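Outer membrane usher protein PapC (Escherichia coli, PDB 3L48) forms, as the full-length usher, an outer-membrane pore that exports and assembles pilus subunits, the chain here being its C-terminal domain. Local coordinates at residues S20-G25 with L56-D61. Numbering follows the deposited sequence.
Sequences SQPPFG and LSVNWD
A proline-tryptophan CH-pi contact joins a loop to the segment carrying strand 55-59 in this small Ig-like, Greek-key domain of the usher. Pro-23 stands on one face of the Trp-60 indole with its CG-CD edge. CD of Pro-23 sits 3.3 Å from the centroid of the six-membered ring of Trp-60, 13° off the ring normal. CG of Pro-23 reaches the five-membered part instead, 3.4 Å from CG of Trp-60. The two side chains cross at about a right angle, and the proline spans the fused bond of the indole. Trp-60 CG stands between the backbone N and the carbonyl carbon (chi1 70°), which brings the indole to the loop, and chi2 near 88° turns its face to Pro-23. Pro-22 meets the far end of the same ring obliquely, with CB 3.7 Å from CZ3 of Trp-60. The same CB of Pro-22 lies 4.0 Å from CG1 of Val-58. That methyl is anti to the backbone N of Val-58, and it comes to the edge of the indole, in its plane. Pro-22, Val-58 and the CZ3 edge of the indole thus form one apolar patch. No hydrogen bond crosses between 20-25 and 56-61. An alanine in place of Trp-60 would remove the face under Pro-23 and would probably leave a gap beside Pro-22 and Pro-23. The loop 20-25 runs from strand 10-16 to strand 27-29. Pro-22 also touches Leu-14 and Leu-16 of strand 10-16, in the three-stranded sheet. Val-58 belongs to strand 55-59 of the four-stranded antiparallel sheet, and Trp-60 also packs on Gln-65 of the neighbouring strand 64-69. Pro-22 thus touches strands of both sheets.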
ATOM      1  N   SER A  20      13.963   1.118   1.244  1.00 19.55           N
ATOM      2  CA  SER A  20      13.625   0.402   2.472  1.00 17.17           C
ATOM      3  C   SER A  20      12.207  -0.163   2.422  1.00 18.74           C
ATOM      4  O   SER A  20      11.453   0.111   1.489  1.00 18.93           O
ATOM      5  CB  SER A  20      13.811   1.301   3.699  1.00 14.88           C
ATOM      6  OG  SER A  20      12.928   2.409   3.671  1.00 17.77           O
ATOM      7  N   GLN A  21      11.855  -0.955   3.430  1.00 20.08           N
ATOM      8  CA  GLN A  21      10.542  -1.586   3.495  1.00 19.87           C
ATOM      9  C   GLN A  21       9.738  -1.050   4.672  1.00 16.54           C
ATOM     10  O   GLN A  21      10.264  -0.920   5.777  1.00 16.19           O
ATOM     11  CB  GLN A  21      10.688  -3.101   3.652  1.00 19.41           C
ATOM     12  CG  GLN A  21      11.505  -3.776   2.571  1.00 24.24           C
ATOM     13  CD  GLN A  21      11.723  -5.252   2.838  1.00 25.47           C
ATOM     14  OE1 GLN A  21      11.837  -6.052   1.909  1.00 28.69           O
ATOM     15  NE2 GLN A  21      11.775  -5.623   4.115  1.00 21.67           N
ATOM     16  N   PRO A  22       8.453  -0.740   4.441  1.00 16.88           N
ATOM     17  CA  PRO A  22       7.590  -0.395   5.574  1.00 17.93           C
ATOM     18  C   PRO A  22       7.598  -1.559   6.560  1.00 17.85           C
ATOM     19  O   PRO A  22       7.678  -2.713   6.134  1.00 16.70           O
ATOM     20  CB  PRO A  22       6.205  -0.244   4.934  1.00 19.94           C
ATOM     21  CG  PRO A  22       6.476   0.017   3.478  1.00 24.52           C
ATOM     22  CD  PRO A  22       7.732  -0.740   3.157  1.00 19.58           C
ATOM     23  N   PRO A  23       7.529  -1.265   7.865  1.00 21.27           N
ATOM     24  CA  PRO A  23       7.694  -2.306   8.886  1.00 20.21           C
ATOM     25  C   PRO A  23       6.510  -3.264   8.994  1.00 21.84           C
ATOM     26  O   PRO A  23       5.365  -2.895   8.736  1.00 20.87           O
ATOM     27  CB  PRO A  23       7.842  -1.501  10.184  1.00 20.08           C
ATOM     28  CG  PRO A  23       7.116  -0.218   9.911  1.00 22.56           C
ATOM     29  CD  PRO A  23       7.357   0.077   8.456  1.00 22.83           C
ATOM     30  N   PHE A  24       6.822  -4.500   9.371  1.00 25.68           N
ATOM     31  CA  PHE A  24       5.845  -5.515   9.737  1.00 22.83           C
ATOM     32  C   PHE A  24       4.811  -4.937  10.704  1.00 22.06           C
ATOM     33  O   PHE A  24       5.153  -4.521  11.810  1.00 21.78           O
ATOM     34  CB  PHE A  24       6.593  -6.678  10.395  1.00 23.47           C
ATOM     35  CG  PHE A  24       5.730  -7.852  10.760  1.00 24.64           C
ATOM     36  CD1 PHE A  24       5.227  -7.987  12.044  1.00 26.25           C
ATOM     37  CD2 PHE A  24       5.453  -8.842   9.831  1.00 25.88           C
ATOM     38  CE1 PHE A  24       4.446  -9.076  12.388  1.00 27.90           C
ATOM     39  CE2 PHE A  24       4.670  -9.935  10.171  1.00 26.07           C
ATOM     40  CZ  PHE A  24       4.168 -10.051  11.454  1.00 24.02           C
ATOM     41  N   GLY A  25       3.549  -4.902  10.287  1.00 19.01           N
ATOM     42  CA  GLY A  25       2.489  -4.424  11.158  1.00 20.17           C
ATOM     43  C   GLY A  25       1.983  -3.034  10.819  1.00 23.06           C
ATOM     44  O   GLY A  25       1.067  -2.528  11.464  1.00 22.54           O
ATOM     45  N   LEU A  56      -3.140   5.536  -1.668  1.00 29.65           N
ATOM     46  CA  LEU A  56      -3.160   4.883  -0.370  1.00 28.55           C
ATOM     47  C   LEU A  56      -2.078   5.477   0.515  1.00 29.57           C
ATOM     48  O   LEU A  56      -1.037   5.920   0.029  1.00 30.20           O
ATOM     49  CB  LEU A  56      -2.939   3.377  -0.517  1.00 28.72           C
ATOM     50  CG  LEU A  56      -3.879   2.615  -1.457  1.00 30.87           C
ATOM     51  CD1 LEU A  56      -3.615   1.118  -1.367  1.00 28.62           C
ATOM     52  CD2 LEU A  56      -5.335   2.920  -1.141  1.00 30.02           C
ATOM     53  N   SER A  57      -2.330   5.495   1.817  1.00 27.60           N
ATOM     54  CA  SER A  57      -1.313   5.920   2.766  1.00 29.20           C
ATOM     55  C   SER A  57      -0.874   4.730   3.611  1.00 26.86           C
ATOM     56  O   SER A  57      -1.689   3.888   3.992  1.00 26.36           O
ATOM     57  CB  SER A  57      -1.824   7.061   3.649  1.00 33.69           C
ATOM     58  OG  SER A  57      -2.720   6.580   4.630  1.00 43.36           O
ATOM     59  N   VAL A  58       0.424   4.655   3.880  1.00 24.03           N
ATOM     60  CA  VAL A  58       0.977   3.594   4.705  1.00 22.72           C
ATOM     61  C   VAL A  58       1.341   4.168   6.065  1.00 25.00           C
ATOM     62  O   VAL A  58       2.135   5.103   6.163  1.00 23.09           O
ATOM     63  CB  VAL A  58       2.215   2.970   4.050  1.00 20.51           C
ATOM     64  CG1 VAL A  58       2.757   1.838   4.907  1.00 19.92           C
ATOM     65  CG2 VAL A  58       1.863   2.474   2.657  1.00 17.66           C
ATOM     66  N   ASN A  59       0.756   3.609   7.116  1.00 23.84           N
ATOM     67  CA  ASN A  59       0.903   4.181   8.445  1.00 26.24           C
ATOM     68  C   ASN A  59       1.672   3.293   9.412  1.00 24.76           C
ATOM     69  O   ASN A  59       1.467   2.081   9.456  1.00 21.72           O
ATOM     70  CB  ASN A  59      -0.475   4.494   9.034  1.00 31.28           C
ATOM     71  CG  ASN A  59      -1.450   5.000   7.993  1.00 34.52           C
ATOM     72  OD1 ASN A  59      -2.300   4.251   7.503  1.00 39.47           O
ATOM     73  ND2 ASN A  59      -1.328   6.274   7.638  1.00 31.30           N
ATOM     74  N   TRP A  60       2.568   3.914  10.173  1.00 23.56           N
ATOM     75  CA  TRP A  60       3.151   3.288  11.354  1.00 28.97           C
ATOM     76  C   TRP A  60       3.687   4.357  12.302  1.00 35.20           C
ATOM     77  O   TRP A  60       3.894   5.499  11.898  1.00 33.37           O
ATOM     78  CB  TRP A  60       4.220   2.246  10.993  1.00 25.81           C
ATOM     79  CG  TRP A  60       5.503   2.782  10.440  1.00 17.61           C
ATOM     80  CD1 TRP A  60       6.604   3.179  11.148  1.00 22.59           C
ATOM     81  CD2 TRP A  60       5.838   2.940   9.053  1.00 20.27           C
ATOM     82  NE1 TRP A  60       7.598   3.587  10.285  1.00 21.02           N
ATOM     83  CE2 TRP A  60       7.154   3.451   9.002  1.00 18.20           C
ATOM     84  CE3 TRP A  60       5.153   2.700   7.858  1.00 21.05           C
ATOM     85  CZ2 TRP A  60       7.791   3.734   7.792  1.00 20.97           C
ATOM     86  CZ3 TRP A  60       5.790   2.982   6.664  1.00 21.03           C
ATOM     87  CH2 TRP A  60       7.097   3.493   6.639  1.00 23.36           C
ATOM     88  N   ASP A  61       3.893   3.982  13.560  1.00 36.13           N
ATOM     89  CA  ASP A  61       4.308   4.928  14.590  1.00 40.00           C
ATOM     90  C   ASP A  61       3.334   6.097  14.660  1.00 40.45           C
ATOM     91  O   ASP A  61       3.740   7.258  14.712  1.00 39.47           O
ATOM     92  CB  ASP A  61       5.735   5.421  14.338  1.00 46.30           C
ATOM     93  CG  ASP A  61       6.773   4.333  14.555  1.00 56.28           C
ATOM     94  OD1 ASP A  61       6.420   3.283  15.134  1.00 57.49           O
ATOM     95  OD2 ASP A  61       7.941   4.527  14.151  1.00 61.92           O
TER